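Local coordinates for protein viral interleukin-10 homolog (Human herpesvirus 5, PDB 1LQS) that acts as a secreted viral cytokine that mimics human interleukin-10, binding its host receptor and exploiting its immunosuppressive signalling, at residues Ile76-Gly81 against His93-Thr98; His36-Thr41 against Pro86-Glu91; Lys16-Pro21 against Tyr103-Gln108; Gly54-Gly59 against Cys63-Trp68. One frame throughout, in Å; residues are numbered along the deposited sequence.

Interaction 1 of 4, residues Ile76-Gly81 against His93-Thr98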
# COMPACT_ATOMS: atom_id res chain seq x y z
N ILE C 76 -1.80 28.93 -1.18
CA ILE C 76 -2.28 29.62 -2.37
C ILE C 76 -3.78 29.91 -2.39
O ILE C 76 -4.19 31.07 -2.46
CB ILE C 76 -1.94 28.83 -3.66
CG1 ILE C 76 -0.43 28.58 -3.74
CG2 ILE C 76 -2.38 29.61 -4.87
CD1 ILE C 76 0.39 29.84 -3.74
N VAL C 77 -4.58 28.85 -2.32
CA VAL C 77 -6.04 28.99 -2.36
C VAL C 77 -6.62 29.97 -1.33
O VAL C 77 -7.24 30.96 -1.70
CB VAL C 77 -6.74 27.63 -2.18
CG1 VAL C 77 -8.22 27.77 -2.49
CG2 VAL C 77 -6.10 26.58 -3.08
N PHE C 78 -6.42 29.69 -0.05
CA PHE C 78 -6.96 30.59 0.96
C PHE C 78 -6.47 32.02 0.80
O PHE C 78 -7.29 32.94 0.79
CB PHE C 78 -6.68 30.08 2.38
CG PHE C 78 -7.78 29.21 2.93
CD1 PHE C 78 -7.59 27.85 3.12
CD2 PHE C 78 -9.02 29.76 3.24
CE1 PHE C 78 -8.61 27.05 3.61
CE2 PHE C 78 -10.05 28.96 3.73
CZ PHE C 78 -9.83 27.60 3.91
N PRO C 79 -5.15 32.23 0.68
CA PRO C 79 -4.66 33.61 0.53
C PRO C 79 -5.30 34.28 -0.68
O PRO C 79 -5.74 35.41 -0.59
CB PRO C 79 -3.16 33.42 0.37
CG PRO C 79 -2.89 32.22 1.19
CD PRO C 79 -4.02 31.30 0.80
N ALA C 80 -5.35 33.57 -1.80
CA ALA C 80 -5.95 34.12 -3.01
C ALA C 80 -7.42 34.38 -2.76
O ALA C 80 -8.01 35.26 -3.39
CB ALA C 80 -5.78 33.15 -4.16
N GLY C 81 -8.02 33.62 -1.84
CA GLY C 81 -9.42 33.77 -1.52
C GLY C 81 -9.80 35.13 -0.96
O GLY C 81 -10.91 35.61 -1.19
N HIS C 93 -10.11 33.39 6.95
CA HIS C 93 -8.98 33.32 7.87
C HIS C 93 -9.20 32.28 8.96
O HIS C 93 -8.28 31.54 9.31
CB HIS C 93 -8.73 34.69 8.50
CG HIS C 93 -8.23 35.73 7.54
ND1 HIS C 93 -7.97 37.03 7.91
CD2 HIS C 93 -7.93 35.64 6.22
CE1 HIS C 93 -7.52 37.70 6.87
NE2 HIS C 93 -7.48 36.88 5.83
N SER C 94 -10.41 32.24 9.49
CA SER C 94 -10.75 31.29 10.54
C SER C 94 -10.49 29.86 10.07
O SER C 94 -9.89 29.06 10.79
CB SER C 94 -12.23 31.46 10.91
OG SER C 94 -12.69 30.40 11.72
N MET C 95 -10.93 29.56 8.86
CA MET C 95 -10.76 28.24 8.30
C MET C 95 -9.28 27.94 8.04
O MET C 95 -8.80 26.88 8.43
CB MET C 95 -11.59 28.08 7.01
CG MET C 95 -13.11 28.01 7.25
SD MET C 95 -14.19 27.62 5.81
CE MET C 95 -14.02 29.13 4.85
N ARG C 96 -8.57 28.88 7.40
CA ARG C 96 -7.16 28.66 7.10
C ARG C 96 -6.43 28.35 8.40
O ARG C 96 -5.62 27.42 8.48
CB ARG C 96 -6.52 29.89 6.46
CG ARG C 96 -5.07 29.66 5.99
CD ARG C 96 -4.33 30.97 5.75
NE ARG C 96 -2.96 30.81 5.24
CZ ARG C 96 -1.96 30.22 5.89
NH1 ARG C 96 -2.13 29.71 7.10
NH2 ARG C 96 -0.76 30.15 5.32
N SER C 97 -6.76 29.14 9.41
CA SER C 97 -6.20 29.03 10.76
C SER C 97 -6.40 27.63 11.34
O SER C 97 -5.45 27.01 11.82
CB SER C 97 -6.88 30.07 11.65
OG SER C 97 -6.24 30.22 12.89
N THR C 98 -7.64 27.15 11.31
CA THR C 98 -7.96 25.83 11.82
C THR C 98 -7.32 24.74 10.96
O THR C 98 -6.85 23.72 11.47
CB THR C 98 -9.50 25.61 11.86
OG1 THR C 98 -10.08 26.44 12.87
CG2 THR C 98 -9.84 24.15 12.15
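Phe78 of helix 62-84 projects onto Arg96 and Met95 of helix 89-106, joining two nearly antiparallel helices of the interleukin-10 helical bundle. The short segment axes approach to 10.2 Å with a signed crossing angle of -161°, a spacing bridged here by the Phe78 ring. Followed outward, Phe78 begins at CB, which sits 4.0 Å from CG of Arg96. Its CG is next, 3.8 Å from Arg96 CB, and here the aliphatic root of the arginine covers one ring face: Arg96 CB lies 4.1 Å from the ring centroid and only 21° off the normal, a CH-pi contact. CD1 and CE1 then run past Arg96 CA. On the other flank CE2 and CZ both meet Met95 CB, CZ at 3.6 Å in an oblique approach, with the methyl CE of Met95 a little farther from CE2. A flat, purely apolar ring suits this place because it can rest on backbone and methylene groups alike.

Arginine serves two purposes. With CG anti to the backbone N (chi1 -174°) and the chain extended to NE, its CB and CG stay on the aromatic while the charge travels on to a salt bridge between NH1 and Glu100. Leu142 of the second subunit packs on both Phe78 and Met95, so the ring also belongs to the dimer interface. Pro79, which has no N-H to give to the preceding turn and marks a kink in its helix, touches the guanidinium near its plane: Pro79 CG lies 4.3 Å from Arg96 NE.

Interaction 2 of 4, residues His36-Thr41 against Pro86-Glu91; sequences HRVKPT and PGLKTE
Leu88 and Val38 supply most of the apolar packing between the end of helix 25-42 and the start of helix 89-106. Val38 carries CG1 in the crowded position between backbone N and carbonyl carbon (chi1 57°), which turns CG2 toward the leucine fork. That methyl faces the fork of Leu88, though the exact spacing is doubtful in the model. Thr41 adds a second apolar touch, its CG2 meeting Leu88 CD1 tip to tip at 3.9 Å, so the threonine offers its methyl branch here. Leu42, one residue further along, also packs on Leu88.

The charged pair lies toward the surface, Arg37 exposed and Glu91 partly so. Arg37 NH1 is 4.4 Å from Glu91 OE1, beyond a salt bridge, with the guanidinium and carboxylate planes 60° apart. The opposite charges probably attract weakly at this range, and the nearest atom of Glu91 to Arg37 is the methylene CG, 4.1 Å from NH1. Nearby, outside this contact, Lys39 NZ forms a salt bridge with an acidic side chain of another protein's chain, consistent with a receptor-binding surface.

Leu88 occupies the N-cap position of helix 89-106, making this the joining of one helix end to another helix start at the outer edge of an interleukin-10-type helical bundle.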
# COMPACT_ATOMS: atom_id res chain seq x y z
N HIS C 36 -20.32 26.16 6.55
CA HIS C 36 -21.76 26.14 6.31
C HIS C 36 -22.34 27.55 6.20
O HIS C 36 -23.24 27.79 5.41
CB HIS C 36 -22.46 25.37 7.43
CG HIS C 36 -23.96 25.40 7.34
ND1 HIS C 36 -24.67 24.69 6.41
CD2 HIS C 36 -24.87 26.11 8.05
CE1 HIS C 36 -25.96 24.95 6.53
NE2 HIS C 36 -26.11 25.81 7.52
N ARG C 37 -21.81 28.49 6.97
CA ARG C 37 -22.32 29.85 6.96
C ARG C 37 -22.12 30.61 5.66
O ARG C 37 -22.95 31.42 5.27
CB ARG C 37 -21.69 30.67 8.09
CG ARG C 37 -21.89 30.11 9.47
CD ARG C 37 -21.72 31.21 10.50
NE ARG C 37 -20.37 31.76 10.50
CZ ARG C 37 -19.38 31.28 11.25
NH1 ARG C 37 -18.17 31.83 11.21
NH2 ARG C 37 -19.62 30.24 12.05
N VAL C 38 -21.00 30.33 5.00
CA VAL C 38 -20.62 31.01 3.78
C VAL C 38 -20.77 30.13 2.55
O VAL C 38 -20.43 30.54 1.43
CB VAL C 38 -19.15 31.50 3.93
CG1 VAL C 38 -18.23 30.32 4.23
CG2 VAL C 38 -18.70 32.20 2.67
N LYS C 39 -21.30 28.93 2.75
CA LYS C 39 -21.47 27.95 1.68
C LYS C 39 -22.23 28.50 0.46
O LYS C 39 -21.80 28.32 -0.68
CB LYS C 39 -22.17 26.71 2.23
CG LYS C 39 -22.06 25.47 1.39
CD LYS C 39 -22.79 24.32 2.08
CE LYS C 39 -22.70 23.04 1.29
NZ LYS C 39 -23.80 22.14 1.67
N PRO C 40 -23.38 29.15 0.69
CA PRO C 40 -24.11 29.68 -0.47
C PRO C 40 -23.35 30.72 -1.30
O PRO C 40 -23.56 30.81 -2.51
CB PRO C 40 -25.42 30.21 0.15
CG PRO C 40 -25.11 30.36 1.60
CD PRO C 40 -24.21 29.21 1.90
N THR C 41 -22.46 31.49 -0.68
CA THR C 41 -21.68 32.45 -1.45
C THR C 41 -20.64 31.71 -2.29
O THR C 41 -20.64 31.80 -3.53
CB THR C 41 -20.94 33.44 -0.54
OG1 THR C 41 -21.88 34.28 0.14
CG2 THR C 41 -19.98 34.31 -1.35
N PRO C 86 -13.75 39.51 -0.71
CA PRO C 86 -13.42 40.45 0.37
C PRO C 86 -14.37 40.43 1.57
O PRO C 86 -13.98 40.77 2.68
CB PRO C 86 -13.39 41.80 -0.35
CG PRO C 86 -14.42 41.63 -1.39
CD PRO C 86 -14.15 40.24 -1.93
N GLY C 87 -15.62 40.03 1.34
CA GLY C 87 -16.58 40.00 2.44
C GLY C 87 -16.35 38.87 3.45
O GLY C 87 -16.50 39.07 4.65
N LEU C 88 -15.96 37.70 2.95
CA LEU C 88 -15.73 36.54 3.79
C LEU C 88 -14.32 36.45 4.35
O LEU C 88 -13.95 35.41 4.88
CB LEU C 88 -15.99 35.27 2.99
CG LEU C 88 -17.05 35.36 1.89
CD1 LEU C 88 -16.89 34.17 0.97
CD2 LEU C 88 -18.44 35.43 2.49
N LYS C 89 -13.54 37.51 4.24
CA LYS C 89 -12.17 37.45 4.75
C LYS C 89 -12.06 36.84 6.13
O LYS C 89 -11.17 36.03 6.38
CB LYS C 89 -11.51 38.83 4.74
CG LYS C 89 -10.64 39.06 3.50
CD LYS C 89 -9.79 40.33 3.61
CE LYS C 89 -8.69 40.20 4.67
NZ LYS C 89 -9.22 40.06 6.06
N THR C 90 -12.95 37.23 7.03
CA THR C 90 -12.93 36.72 8.39
C THR C 90 -13.15 35.22 8.41
O THR C 90 -12.35 34.48 8.99
CB THR C 90 -14.00 37.42 9.21
OG1 THR C 90 -13.76 38.83 9.14
CG2 THR C 90 -13.98 36.95 10.66
N GLU C 91 -14.23 34.76 7.78
CA GLU C 91 -14.53 33.33 7.71
C GLU C 91 -13.36 32.58 7.06
O GLU C 91 -12.98 31.51 7.51
CB GLU C 91 -15.79 33.08 6.90
CG GLU C 91 -17.07 33.40 7.63
CD GLU C 91 -17.39 34.88 7.69
OE1 GLU C 91 -18.37 35.22 8.37
OE2 GLU C 91 -16.67 35.70 7.06

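Interaction 3 of 4, residues Lys16-Pro21 against Tyr103-Gln108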
# COMPACT_ATOMS: atom_id res chain seq x y z
N LYS C 16 0.49 7.80 20.26
CA LYS C 16 0.72 9.25 20.25
C LYS C 16 -0.61 9.96 19.94
O LYS C 16 -1.34 9.56 19.03
CB LYS C 16 1.76 9.59 19.19
CG LYS C 16 2.31 11.00 19.26
CD LYS C 16 3.39 11.18 18.19
CE LYS C 16 4.02 12.56 18.25
NZ LYS C 16 4.60 12.84 19.60
N PRO C 17 -0.94 11.03 20.68
CA PRO C 17 -2.20 11.74 20.44
C PRO C 17 -2.39 12.35 19.04
O PRO C 17 -3.43 12.13 18.42
CB PRO C 17 -2.24 12.77 21.56
CG PRO C 17 -0.80 13.08 21.78
CD PRO C 17 -0.14 11.71 21.72
N GLN C 18 -1.41 13.10 18.54
CA GLN C 18 -1.53 13.70 17.21
C GLN C 18 -1.54 12.63 16.12
O GLN C 18 -1.37 12.92 14.95
CB GLN C 18 -0.37 14.67 16.94
CG GLN C 18 -0.22 15.81 17.93
CD GLN C 18 0.51 15.39 19.20
OE1 GLN C 18 0.75 16.21 20.09
NE2 GLN C 18 0.87 14.11 19.29
N CYS C 19 -1.74 11.38 16.53
CA CYS C 19 -1.78 10.26 15.59
C CYS C 19 -3.19 9.69 15.57
O CYS C 19 -3.55 8.95 14.66
CB CYS C 19 -0.81 9.16 16.02
SG CYS C 19 0.85 9.10 15.25
N ARG C 20 -3.97 10.02 16.59
CA ARG C 20 -5.34 9.54 16.72
C ARG C 20 -6.29 10.48 15.96
O ARG C 20 -6.31 11.69 16.22
CB ARG C 20 -5.75 9.50 18.20
CG ARG C 20 -4.93 8.55 19.05
CD ARG C 20 -5.47 8.50 20.47
NE ARG C 20 -6.93 8.61 20.46
CZ ARG C 20 -7.73 8.27 21.47
NH1 ARG C 20 -7.23 7.78 22.60
NH2 ARG C 20 -9.05 8.44 21.34
N PRO C 21 -7.07 9.95 15.00
CA PRO C 21 -7.96 10.87 14.29
C PRO C 21 -8.97 11.52 15.23
O PRO C 21 -9.46 12.62 14.98
CB PRO C 21 -8.59 9.97 13.22
CG PRO C 21 -8.51 8.62 13.78
CD PRO C 21 -7.18 8.59 14.47
N TYR C 103 -2.81 20.77 10.11
CA TYR C 103 -1.57 20.43 9.41
C TYR C 103 -0.36 20.28 10.32
O TYR C 103 0.40 19.33 10.19
CB TYR C 103 -1.25 21.49 8.35
CG TYR C 103 -0.15 21.06 7.39
CD1 TYR C 103 -0.33 19.94 6.57
CD2 TYR C 103 1.04 21.75 7.29
CE1 TYR C 103 0.65 19.54 5.68
CE2 TYR C 103 2.03 21.35 6.41
CZ TYR C 103 1.83 20.24 5.60
OH TYR C 103 2.80 19.84 4.72
N LYS C 104 -0.17 21.23 11.23
CA LYS C 104 0.95 21.17 12.16
C LYS C 104 0.90 19.89 12.98
O LYS C 104 1.94 19.32 13.31
CB LYS C 104 0.94 22.39 13.09
CG LYS C 104 1.23 23.71 12.37
CD LYS C 104 1.30 24.89 13.33
CE LYS C 104 1.59 26.18 12.57
NZ LYS C 104 1.62 27.38 13.46
N ASP C 105 -0.31 19.44 13.32
CA ASP C 105 -0.47 18.21 14.09
C ASP C 105 -0.31 16.95 13.26
O ASP C 105 0.14 15.93 13.76
CB ASP C 105 -1.84 18.17 14.77
CG ASP C 105 -1.84 18.86 16.11
OD1 ASP C 105 -2.88 18.78 16.82
OD2 ASP C 105 -0.80 19.49 16.46
N MET C 106 -0.68 17.02 11.99
CA MET C 106 -0.55 15.87 11.10
C MET C 106 0.91 15.54 10.77
O MET C 106 1.26 14.36 10.61
CB MET C 106 -1.32 16.11 9.81
CG MET C 106 -2.83 15.99 9.93
SD MET C 106 -3.53 16.34 8.30
CE MET C 106 -3.07 14.86 7.42
N ARG C 107 1.77 16.56 10.66
CA ARG C 107 3.17 16.32 10.35
C ARG C 107 3.97 16.02 11.61
O ARG C 107 5.19 16.17 11.64
CB ARG C 107 3.78 17.51 9.61
CG ARG C 107 3.17 17.72 8.24
CD ARG C 107 3.99 18.63 7.34
NE ARG C 107 5.02 17.92 6.59
CZ ARG C 107 6.26 17.68 7.02
NH1 ARG C 107 6.65 18.09 8.22
NH2 ARG C 107 7.12 17.04 6.23
N GLN C 108 3.27 15.59 12.64
CA GLN C 108 3.87 15.26 13.92
C GLN C 108 3.64 13.76 14.15
O GLN C 108 4.11 13.18 15.14
CB GLN C 108 3.20 16.11 15.00
CG GLN C 108 4.02 16.41 16.23
CD GLN C 108 3.56 17.69 16.92
OE1 GLN C 108 3.69 17.84 18.14
NE2 GLN C 108 3.04 18.63 16.12
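Gln18 and Gln108 lay their side-chain amides one over the other, with planes just 20° apart and Gln18 OE1 3.9 Å from Gln108 OE1. This is stacking of two flat polar groups, without a hydrogen bond between them. Gln108 is steadied from its own segment: NE2 donates to Lys104 O over 3.1 Å, the oxygen lying in the amide plane while the donor stands above the carbonyl plane. Glutamine suits this place by offering a flat face together with an N-H.

Against Asp105 the orientation is different. A bend at chi2 (81°) turns the Gln18 amide off the line of CB and CG, and its plane is nearly perpendicular to the Asp105 carboxylate. The touching is done lower down, by Gln18 CB on Asp105 O at 3.5 Å and Gln18 CG beside Asp105 CG at 3.9 Å. The carboxylate itself is engaged by Arg27 through OD1, in a salt bridge. Lys16, whose long chain is extended to its last bend, passes the carbonyl oxygen of Gln108 with CD and CE, CE the nearer.

The disulfide between Cys19 and Cys109 fastens the same two regions covalently, tying the segment ahead of helix 25-42 to the chain just beyond helix 89-106, a helix whose Tyr103 and Met106 pack on helix 62-84.

Interaction 4 of 4, residues Gly54-Gly59 against Cys63-Trp68; sequences GTVVKG and CSVMDW
Val56, which packs on Val65 across the contact, has its backbone N held by Asp53 OD1, an oxygen that also accepts a hydrogen bond from Thr55 N. Asp53 stands just before a type I beta turn that the loop makes from Thr55 to Lys58, and so grips the start of that turn. Val56 O faces the branched side chain of Val65. No hydrogen bond joins the two segments; what holds them is hydrocarbon and sulfur.

The turn presents two valines to the helix. Val56 CG2 crosses Val65 CG1 obliquely at 4.1 Å, and Val57 CG2 comes to the same Val65 methyl at 4.0 Å, so that CG1 of Val65, anti to its backbone N, serves both partners. Val57 also leans on Met66: its CG2 lies 3.6 Å from Met66 SD and 3.8 Å from Met66 CB, while its CG1 is 3.9 Å from the sulfur. Bends at chi2 (73°) and chi3 (-92°) carry the thioether obliquely across Val57, with SD and CE both near its CG2. The two short, branched side chains reach the helix from adjacent turn positions, and the unbranched, bendable methionine can set its sulfur against both methyls of Val57.

Tyr152 of the second subunit packs on both Val57 and Met66, and Ser64 OG is hydrogen-bonded to Asp116 of that subunit. On the helix, Cys63 forms a disulfide with Cys114. The arrangement is a loop folded back on the start of the following helix, buried at the subunit interface of the intertwined dimer characteristic of interleukin-10.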
# COMPACT_ATOMS: atom_id res chain seq x y z
N GLY C 54 -13.41 11.31 -5.80
CA GLY C 54 -13.33 10.36 -4.70
C GLY C 54 -12.12 9.45 -4.49
O GLY C 54 -12.17 8.57 -3.64
N THR C 55 -11.04 9.63 -5.22
CA THR C 55 -9.87 8.77 -5.02
C THR C 55 -8.67 9.65 -4.80
O THR C 55 -7.68 9.23 -4.23
CB THR C 55 -9.61 7.89 -6.25
OG1 THR C 55 -9.35 8.72 -7.39
CG2 THR C 55 -10.82 6.98 -6.50
N VAL C 56 -8.79 10.89 -5.26
CA VAL C 56 -7.77 11.92 -5.16
C VAL C 56 -6.75 11.72 -4.06
O VAL C 56 -5.55 11.94 -4.26
CB VAL C 56 -8.45 13.30 -4.97
CG1 VAL C 56 -8.93 13.44 -3.54
CG2 VAL C 56 -7.49 14.42 -5.34
N VAL C 57 -7.22 11.29 -2.89
CA VAL C 57 -6.35 11.11 -1.75
C VAL C 57 -6.24 9.64 -1.30
O VAL C 57 -5.66 9.33 -0.26
CB VAL C 57 -6.83 12.08 -0.61
CG1 VAL C 57 -6.97 11.38 0.73
CG2 VAL C 57 -5.86 13.26 -0.51
N LYS C 58 -6.78 8.75 -2.13
CA LYS C 58 -6.75 7.30 -1.89
C LYS C 58 -5.62 6.67 -2.71
O LYS C 58 -4.95 7.34 -3.50
CB LYS C 58 -8.07 6.63 -2.30
CG LYS C 58 -9.23 6.92 -1.37
CD LYS C 58 -10.47 6.13 -1.73
CE LYS C 58 -11.62 6.50 -0.82
NZ LYS C 58 -12.90 5.88 -1.25
N GLY C 59 -5.42 5.37 -2.54
CA GLY C 59 -4.36 4.71 -3.27
C GLY C 59 -3.05 4.88 -2.53
O GLY C 59 -2.95 5.71 -1.63
N CYS C 63 -1.17 9.85 0.55
CA CYS C 63 -0.44 10.59 1.56
C CYS C 63 0.26 11.77 0.89
O CYS C 63 0.28 12.88 1.40
CB CYS C 63 0.61 9.68 2.22
SG CYS C 63 1.85 8.97 1.07
N SER C 64 0.83 11.51 -0.28
CA SER C 64 1.54 12.52 -1.03
C SER C 64 0.57 13.59 -1.52
O SER C 64 0.87 14.78 -1.49
CB SER C 64 2.25 11.85 -2.21
OG SER C 64 3.11 12.74 -2.89
N VAL C 65 -0.59 13.15 -1.99
CA VAL C 65 -1.57 14.11 -2.51
C VAL C 65 -2.22 14.89 -1.37
O VAL C 65 -2.55 16.06 -1.54
CB VAL C 65 -2.68 13.39 -3.33
CG1 VAL C 65 -3.75 14.39 -3.74
CG2 VAL C 65 -2.08 12.73 -4.56
N MET C 66 -2.38 14.25 -0.22
CA MET C 66 -2.99 14.90 0.92
C MET C 66 -2.16 16.08 1.36
O MET C 66 -2.71 17.13 1.70
CB MET C 66 -3.15 13.91 2.09
CG MET C 66 -4.03 14.41 3.25
SD MET C 66 -5.83 14.45 2.88
CE MET C 66 -5.96 16.10 2.28
N ASP C 67 -0.83 15.92 1.36
CA ASP C 67 0.07 17.00 1.77
C ASP C 67 0.04 18.10 0.74
O ASP C 67 -0.10 19.28 1.08
CB ASP C 67 1.51 16.52 1.92
CG ASP C 67 2.37 17.51 2.71
OD1 ASP C 67 2.20 17.56 3.95
OD2 ASP C 67 3.20 18.25 2.11
N TRP C 68 0.17 17.71 -0.52
CA TRP C 68 0.16 18.67 -1.60
C TRP C 68 -1.06 19.56 -1.46
O TRP C 68 -0.93 20.78 -1.40
CB TRP C 68 0.11 17.99 -2.98
CG TRP C 68 0.25 18.99 -4.10
CD1 TRP C 68 1.38 19.65 -4.46
CD2 TRP C 68 -0.80 19.50 -4.93
NE1 TRP C 68 1.11 20.55 -5.46
CE2 TRP C 68 -0.22 20.48 -5.77
CE3 TRP C 68 -2.17 19.23 -5.05
CZ2 TRP C 68 -0.97 21.20 -6.72
CZ3 TRP C 68 -2.91 19.95 -6.00
CH2 TRP C 68 -2.31 20.92 -6.81

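Interaction 4 is fully buried and interaction 1 partly so; interactions 2 and 3 lie at the surface. Helix 89-106 takes part in interactions 1, 2 and 3, meeting helix 62-84, helix 25-42 and the N-terminal loop in turn, whereas interaction 4 keeps to helix 62-84 and the loop before it. The chemistry follows the setting: aromatic and aliphatic packing in interactions 1 and 4, a mixture of methyl groups and loose charge in interaction 2, stacked amides in interaction 3. Interactions 3 and 4 touch through a probable hydrogen bond between Tyr103 OH and Asp67 OD1. The second subunit reaches 1, 3 and 4, while another protein borders 2.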